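D-alanyl-lipoteichoic acid synthetase (Streptococcus pneumoniae, PDB 3BMA) probably takes part in the D-alanylation of lipoteichoic acid during cell wall biogenesis, as a membrane-associated member of the DltD family. Local coordinates at residues Thr237-Phe248 / Phe344-Trp354. The protein carries 1 engineered substitution. Sequence-based numbering, arbitrary orientation.
Sequences TSNNEMGMENYF and FFMKDTIHLGW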
ATOM      1  N   THR C 237      41.135 -44.992  14.232  1.00 72.82           N
ATOM      2  CA  THR C 237      40.363 -46.045  13.560  1.00 74.24           C
ATOM      3  C   THR C 237      40.652 -47.405  14.210  1.00 75.14           C
ATOM      4  O   THR C 237      40.730 -48.433  13.529  1.00 76.10           O
ATOM      5  CB  THR C 237      40.645 -46.109  12.033  1.00 73.67           C
ATOM      6  OG1 THR C 237      42.047 -46.292  11.805  1.00 75.30           O
ATOM      7  CG2 THR C 237      40.170 -44.837  11.322  1.00 70.40           C
ATOM      8  N   SER C 238      40.791 -47.389  15.535  1.00 77.21           N
ATOM      9  CA  SER C 238      41.218 -48.552  16.318  1.00 76.78           C
ATOM     10  C   SER C 238      40.155 -49.643  16.456  1.00 76.54           C
ATOM     11  O   SER C 238      40.433 -50.813  16.184  1.00 79.30           O
ATOM     12  CB  SER C 238      41.686 -48.116  17.711  1.00 76.51           C
ATOM     13  OG  SER C 238      42.721 -47.152  17.633  1.00 74.37           O
ATOM     14  N   ASN C 239      38.945 -49.254  16.859  1.00 72.56           N
ATOM     15  CA  ASN C 239      37.894 -50.206  17.256  1.00 68.34           C
ATOM     16  C   ASN C 239      37.239 -51.053  16.148  1.00 66.67           C
ATOM     17  O   ASN C 239      36.378 -51.890  16.432  1.00 64.80           O
ATOM     18  CB  ASN C 239      36.823 -49.502  18.110  1.00 70.08           C
ATOM     19  CG  ASN C 239      36.067 -48.406  17.353  1.00 71.16           C
ATOM     20  OD1 ASN C 239      36.291 -48.161  16.165  1.00 71.67           O
ATOM     21  ND2 ASN C 239      35.159 -47.741  18.054  1.00 68.37           N
ATOM     22  N   ASN C 240      37.650 -50.834  14.900  1.00 65.67           N
ATOM     23  CA  ASN C 240      37.097 -51.551  13.750  1.00 65.53           C
ATOM     24  C   ASN C 240      38.134 -51.810  12.656  1.00 68.03           C
ATOM     25  O   ASN C 240      39.161 -51.132  12.586  1.00 66.32           O
ATOM     26  CB  ASN C 240      35.891 -50.798  13.170  1.00 64.17           C
ATOM     27  CG  ASN C 240      36.280 -49.491  12.486  1.00 63.04           C
ATOM     28  OD1 ASN C 240      36.382 -49.431  11.260  1.00 61.80           O
ATOM     29  ND2 ASN C 240      36.500 -48.443  13.278  1.00 51.75           N
ATOM     30  N   GLU C 241      37.853 -52.789  11.800  1.00 72.87           N
ATOM     31  CA  GLU C 241      38.742 -53.115  10.686  1.00 78.68           C
ATOM     32  C   GLU C 241      38.109 -52.843   9.313  1.00 79.13           C
ATOM     33  O   GLU C 241      38.358 -53.568   8.343  1.00 77.77           O
ATOM     34  CB  GLU C 241      39.258 -54.556  10.796  1.00 81.71           C
ATOM     35  CG  GLU C 241      40.359 -54.739  11.843  1.00 88.46           C
ATOM     36  CD  GLU C 241      41.180 -56.002  11.636  1.00 92.51           C
ATOM     37  OE1 GLU C 241      42.427 -55.912  11.683  1.00 87.72           O
ATOM     38  OE2 GLU C 241      40.585 -57.082  11.423  1.00 92.08           O
ATOM     39  N   MET C 242      37.292 -51.791   9.247  1.00 78.06           N
ATOM     40  CA  MET C 242      36.769 -51.287   7.971  1.00 73.53           C
ATOM     41  C   MET C 242      37.073 -49.792   7.763  1.00 70.34           C
ATOM     42  O   MET C 242      36.548 -49.157   6.845  1.00 68.94           O
ATOM     43  CB  MET C 242      35.280 -51.632   7.786  1.00 70.39           C
ATOM     44  CG  MET C 242      34.314 -50.983   8.762  1.00 69.23           C
ATOM     45  SD  MET C 242      32.818 -51.968   9.021  1.00 75.66           S
ATOM     46  CE  MET C 242      32.252 -52.259   7.351  1.00 65.14           C
ATOM     47  N   GLY C 243      37.927 -49.252   8.632  1.00 67.47           N
ATOM     48  CA  GLY C 243      38.556 -47.946   8.425  1.00 65.74           C
ATOM     49  C   GLY C 243      37.822 -46.710   8.909  1.00 64.36           C
ATOM     50  O   GLY C 243      38.219 -45.590   8.582  1.00 68.07           O
ATOM     51  N   MET C 244      36.762 -46.899   9.692  1.00 60.27           N
ATOM     52  CA  MET C 244      35.949 -45.781  10.174  1.00 55.20           C
ATOM     53  C   MET C 244      36.462 -45.217  11.491  1.00 57.15           C
ATOM     54  O   MET C 244      37.190 -45.895  12.215  1.00 60.18           O
ATOM     55  CB  MET C 244      34.496 -46.207  10.339  1.00 49.39           C
ATOM     56  CG  MET C 244      33.824 -46.604   9.053  1.00 50.98           C
ATOM     57  SD  MET C 244      32.205 -47.278   9.403  1.00 55.42           S
ATOM     58  CE  MET C 244      31.869 -48.139   7.881  1.00 51.98           C
ATOM     59  N   GLU C 245      36.062 -43.982  11.790  1.00 60.15           N
ATOM     60  CA  GLU C 245      36.423 -43.300  13.035  1.00 62.18           C
ATOM     61  C   GLU C 245      35.834 -44.025  14.246  1.00 62.43           C
ATOM     62  O   GLU C 245      34.749 -44.603  14.156  1.00 61.56           O
ATOM     63  CB  GLU C 245      35.934 -41.850  13.007  1.00 62.90           C
ATOM     64  CG  GLU C 245      36.671 -40.919  13.965  1.00 74.08           C
ATOM     65  CD  GLU C 245      35.755 -39.922  14.659  1.00 85.21           C
ATOM     66  OE1 GLU C 245      34.694 -39.565  14.096  1.00 89.00           O
ATOM     67  OE2 GLU C 245      36.106 -39.490  15.778  1.00 90.06           O
ATOM     68  N   ASN C 246      36.563 -43.992  15.363  1.00 65.33           N
ATOM     69  CA  ASN C 246      36.165 -44.658  16.608  1.00 67.02           C
ATOM     70  C   ASN C 246      34.816 -44.198  17.153  1.00 67.63           C
ATOM     71  O   ASN C 246      33.992 -45.020  17.565  1.00 66.58           O
ATOM     72  CB  ASN C 246      37.241 -44.469  17.684  1.00 66.92           C
ATOM     73  CG  ASN C 246      38.514 -45.249  17.390  1.00 65.89           C
ATOM     74  OD1 ASN C 246      38.521 -46.184  16.586  1.00 57.60           O
ATOM     75  ND2 ASN C 246      39.601 -44.864  18.049  1.00 65.30           N
ATOM     76  N   TYR C 247      34.605 -42.884  17.133  1.00 70.43           N
ATOM     77  CA  TYR C 247      33.398 -42.256  17.661  1.00 73.47           C
ATOM     78  C   TYR C 247      32.170 -42.592  16.814  1.00 69.88           C
ATOM     79  O   TYR C 247      31.100 -42.869  17.356  1.00 69.93           O
ATOM     80  CB  TYR C 247      33.596 -40.741  17.720  1.00 80.92           C
ATOM     81  CG  TYR C 247      33.313 -40.115  19.067  1.00 87.47           C
ATOM     82  CD1 TYR C 247      34.296 -40.079  20.061  1.00 89.91           C
ATOM     83  CD2 TYR C 247      32.073 -39.540  19.344  1.00 92.37           C
ATOM     84  CE1 TYR C 247      34.046 -39.496  21.303  1.00 92.90           C
ATOM     85  CE2 TYR C 247      31.810 -38.955  20.583  1.00 95.02           C
ATOM     86  CZ  TYR C 247      32.800 -38.935  21.557  1.00 92.65           C
ATOM     87  OH  TYR C 247      32.544 -38.357  22.782  1.00 87.16           O
ATOM     88  N   PHE C 248      32.337 -42.577  15.491  1.00 67.29           N
ATOM     89  CA  PHE C 248      31.247 -42.867  14.554  1.00 66.11           C
ATOM     90  C   PHE C 248      30.834 -44.341  14.549  1.00 68.55           C
ATOM     91  O   PHE C 248      29.641 -44.651  14.478  1.00 67.77           O
ATOM     92  CB  PHE C 248      31.610 -42.424  13.129  1.00 60.70           C
ATOM     93  CG  PHE C 248      30.517 -42.668  12.120  1.00 56.19           C
ATOM     94  CD1 PHE C 248      29.491 -41.744  11.955  1.00 58.03           C
ATOM     95  CD2 PHE C 248      30.505 -43.827  11.341  1.00 53.11           C
ATOM     96  CE1 PHE C 248      28.475 -41.965  11.031  1.00 58.79           C
ATOM     97  CE2 PHE C 248      29.492 -44.055  10.413  1.00 50.96           C
ATOM     98  CZ  PHE C 248      28.476 -43.124  10.260  1.00 56.62           C
ATOM     99  N   PHE C 344      42.123 -44.429   4.985  1.00 58.34           N
ATOM    100  CA  PHE C 344      42.095 -43.073   5.569  1.00 60.09           C
ATOM    101  C   PHE C 344      41.686 -41.939   4.607  1.00 57.69           C
ATOM    102  O   PHE C 344      41.900 -40.761   4.896  1.00 54.75           O
ATOM    103  CB  PHE C 344      43.392 -42.750   6.338  1.00 64.37           C
ATOM    104  CG  PHE C 344      43.896 -43.889   7.190  1.00 71.30           C
ATOM    105  CD1 PHE C 344      45.182 -44.387   7.011  1.00 74.65           C
ATOM    106  CD2 PHE C 344      43.078 -44.478   8.157  1.00 75.20           C
ATOM    107  CE1 PHE C 344      45.655 -45.443   7.789  1.00 74.45           C
ATOM    108  CE2 PHE C 344      43.542 -45.532   8.939  1.00 77.29           C
ATOM    109  CZ  PHE C 344      44.831 -46.016   8.753  1.00 72.80           C
ATOM    110  N   PHE C 345      41.071 -42.309   3.484  1.00 55.41           N
ATOM    111  CA  PHE C 345      40.462 -41.357   2.555  1.00 53.64           C
ATOM    112  C   PHE C 345      39.117 -40.910   3.123  1.00 54.35           C
ATOM    113  O   PHE C 345      38.624 -39.819   2.827  1.00 51.93           O
ATOM    114  CB  PHE C 345      40.254 -42.022   1.188  1.00 51.85           C
ATOM    115  CG  PHE C 345      40.102 -41.050   0.047  1.00 53.69           C
ATOM    116  CD1 PHE C 345      41.216 -40.620  -0.665  1.00 51.05           C
ATOM    117  CD2 PHE C 345      38.844 -40.577  -0.329  1.00 51.90           C
ATOM    118  CE1 PHE C 345      41.086 -39.729  -1.723  1.00 49.77           C
ATOM    119  CE2 PHE C 345      38.703 -39.678  -1.384  1.00 50.23           C
ATOM    120  CZ  PHE C 345      39.827 -39.253  -2.082  1.00 54.38           C
ATOM    121  N   MET C 346      38.538 -41.771   3.955  1.00 55.19           N
ATOM    122  CA  MET C 346      37.196 -41.602   4.469  1.00 46.16           C
ATOM    123  C   MET C 346      37.230 -41.396   5.979  1.00 48.12           C
ATOM    124  O   MET C 346      38.030 -42.024   6.684  1.00 52.43           O
ATOM    125  CB  MET C 346      36.389 -42.851   4.131  1.00 49.99           C
ATOM    126  CG  MET C 346      34.984 -42.601   3.625  1.00 57.76           C
ATOM    127  SD  MET C 346      34.872 -42.469   1.836  1.00 54.33           S
ATOM    128  CE  MET C 346      34.973 -40.691   1.661  1.00 43.14           C
ATOM    129  N   LYS C 347      36.373 -40.504   6.469  1.00 45.87           N
ATOM    130  CA  LYS C 347      36.220 -40.278   7.908  1.00 47.89           C
ATOM    131  C   LYS C 347      35.192 -41.256   8.484  1.00 48.94           C
ATOM    132  O   LYS C 347      35.376 -41.792   9.579  1.00 49.29           O
ATOM    133  CB  LYS C 347      35.821 -38.821   8.189  1.00 46.91           C
ATOM    134  CG  LYS C 347      35.569 -38.482   9.663  1.00 52.86           C
ATOM    135  CD  LYS C 347      36.859 -38.389  10.485  1.00 52.43           C
ATOM    136  CE  LYS C 347      37.261 -36.942  10.755  1.00 54.21           C
ATOM    137  NZ  LYS C 347      37.711 -36.232   9.531  1.00 49.78           N
ATOM    138  N   ASP C 348      34.115 -41.482   7.736  1.00 50.89           N
ATOM    139  CA  ASP C 348      33.079 -42.434   8.127  1.00 49.51           C
ATOM    140  C   ASP C 348      32.568 -43.254   6.931  1.00 49.27           C
ATOM    141  O   ASP C 348      33.364 -43.776   6.155  1.00 52.94           O
ATOM    142  CB  ASP C 348      31.941 -41.736   8.898  1.00 52.03           C
ATOM    143  CG  ASP C 348      31.456 -40.452   8.235  1.00 58.37           C
ATOM    144  OD1 ASP C 348      31.076 -40.485   7.043  1.00 54.60           O
ATOM    145  OD2 ASP C 348      31.428 -39.409   8.928  1.00 61.74           O
ATOM    146  N   THR C 349      31.253 -43.376   6.795  1.00 47.15           N
ATOM    147  CA  THR C 349      30.658 -44.142   5.704  1.00 47.70           C
ATOM    148  C   THR C 349      30.578 -43.350   4.390  1.00 48.74           C
ATOM    149  O   THR C 349      30.699 -43.924   3.304  1.00 48.26           O
ATOM    150  CB  THR C 349      29.252 -44.703   6.090  1.00 48.90           C
ATOM    151  OG1 THR C 349      28.613 -45.258   4.936  1.00 62.57           O
ATOM    152  CG2 THR C 349      28.346 -43.618   6.665  1.00 46.36           C
ATOM    153  N   ILE C 350      30.378 -42.037   4.495  1.00 44.41           N
ATOM    154  CA  ILE C 350      30.041 -41.211   3.335  1.00 42.99           C
ATOM    155  C   ILE C 350      30.833 -39.905   3.225  1.00 39.33           C
ATOM    156  O   ILE C 350      30.820 -39.259   2.173  1.00 31.68           O
ATOM    157  CB  ILE C 350      28.516 -40.890   3.280  1.00 41.77           C
ATOM    158  CG1 ILE C 350      28.016 -40.383   4.641  1.00 44.63           C
ATOM    159  CG2 ILE C 350      27.719 -42.110   2.789  1.00 41.50           C
ATOM    160  CD1 ILE C 350      26.636 -39.754   4.607  1.00 46.29           C
ATOM    161  N   HIS C 351      31.523 -39.526   4.299  1.00 38.92           N
ATOM    162  CA  HIS C 351      32.208 -38.233   4.351  1.00 43.55           C
ATOM    163  C   HIS C 351      33.709 -38.324   4.157  1.00 46.14           C
ATOM    164  O   HIS C 351      34.364 -39.205   4.719  1.00 50.66           O
ATOM    165  CB  HIS C 351      31.908 -37.503   5.663  1.00 44.49           C
ATOM    166  CG  HIS C 351      30.457 -37.201   5.865  1.00 48.35           C
ATOM    167  ND1 HIS C 351      29.777 -37.550   7.012  1.00 44.83           N
ATOM    168  CD2 HIS C 351      29.550 -36.602   5.056  1.00 40.83           C
ATOM    169  CE1 HIS C 351      28.517 -37.171   6.904  1.00 48.10           C
ATOM    170  NE2 HIS C 351      28.354 -36.594   5.726  1.00 45.33           N
ATOM    171  N   LEU C 352      34.232 -37.395   3.354  1.00 48.67           N
ATOM    172  CA  LEU C 352      35.671 -37.183   3.197  1.00 46.34           C
ATOM    173  C   LEU C 352      36.290 -36.803   4.528  1.00 38.69           C
ATOM    174  O   LEU C 352      35.680 -36.096   5.331  1.00 37.87           O
ATOM    175  CB  LEU C 352      35.947 -36.060   2.190  1.00 48.06           C
ATOM    176  CG  LEU C 352      36.461 -36.339   0.774  1.00 48.49           C
ATOM    177  CD1 LEU C 352      35.587 -37.317   0.016  1.00 52.97           C
ATOM    178  CD2 LEU C 352      36.571 -35.031   0.002  1.00 52.21           C
ATOM    179  N   GLY C 353      37.507 -37.280   4.749  1.00 37.68           N
ATOM    180  CA  GLY C 353      38.265 -36.936   5.936  1.00 37.59           C
ATOM    181  C   GLY C 353      39.704 -37.368   5.793  1.00 40.95           C
ATOM    182  O   GLY C 353      40.042 -38.148   4.894  1.00 40.20           O
ATOM    183  N   TRP C 354      40.538 -36.847   6.689  1.00 37.47           N
ATOM    184  CA  TRP C 354      41.954 -37.197   6.806  1.00 43.62           C
ATOM    185  C   TRP C 354      42.746 -37.051   5.503  1.00 46.33           C
ATOM    186  O   TRP C 354      42.968 -35.935   5.035  1.00 53.22           O
ATOM    187  CB  TRP C 354      42.133 -38.591   7.435  1.00 42.34           C
ATOM    188  CG  TRP C 354      41.784 -38.667   8.905  1.00 37.63           C
ATOM    189  CD1 TRP C 354      42.284 -37.888   9.912  1.00 36.41           C
ATOM    190  CD2 TRP C 354      40.888 -39.598   9.530  1.00 40.94           C
ATOM    191  NE1 TRP C 354      41.745 -38.265  11.120  1.00 37.81           N
ATOM    192  CE2 TRP C 354      40.886 -39.314  10.915  1.00 33.90           C
ATOM    193  CE3 TRP C 354      40.083 -40.646   9.050  1.00 42.44           C
ATOM    194  CZ2 TRP C 354      40.109 -40.032  11.828  1.00 36.41           C
ATOM    195  CZ3 TRP C 354      39.310 -41.362   9.959  1.00 42.26           C
ATOM    196  CH2 TRP C 354      39.332 -41.050  11.335  1.00 40.38           C
TER
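T237 reaches two aromatic rings with its two branches. Its OG1 meets the edge of F344 near the ring plane, 3.3 Å from CE2, while also hydrogen-bonding to O of A233 in helix 222-235; its methyl CG2 packs 3.8 Å from CZ3 of W354. Threonine suits the place because that carbonyl satisfies its hydroxyl while its methyl packs on the indole.

N240 holds the turn together with its amide. Its OD1 receives the backbone N-H groups of M242, in an Asx turn, and of M244, while its ND2 binds O of M244 in an almost straight bond, an asparagine amide being able to accept and donate at once. G243 has a positive phi (88°), readily adopted by a residue with no side chain, and its O passes 4.0 Å from O of M346. M244 lays CG 4.1 Å from O of D348, and its flexible thioether chain continues toward W303 and I253.

At E245, the N-cap residue of helix 246-253, the two loops are joined by their hydrogen bond: N donates to O of K347 at 3.2 Å. With CG anti to the backbone N (chi1 -158°), the aliphatic part of the glutamate lies near the W354 indole, CG 3.7 Å from CH2. CD of K347 lies over one face of the indole, toward its rim, and its ammonium goes on to a salt bridge with D56.

F248, in the first turn of the helix, offers a flat face to CB of D348, a CH-pi contact 3.5 Å from the ring centroid, and CZ touches the T349 methyl. The D348 carboxylate turns to its own loop: OD1 takes N-H of I350 and H351, and OD2 binds ND1 of H351. This Asp-x-x-His pairing, on the loop before helix 355-369 of a parallel-sheet fold, resembles the Asp-His element of SGNH hydrolases, consistent with DltD's membership of that clan.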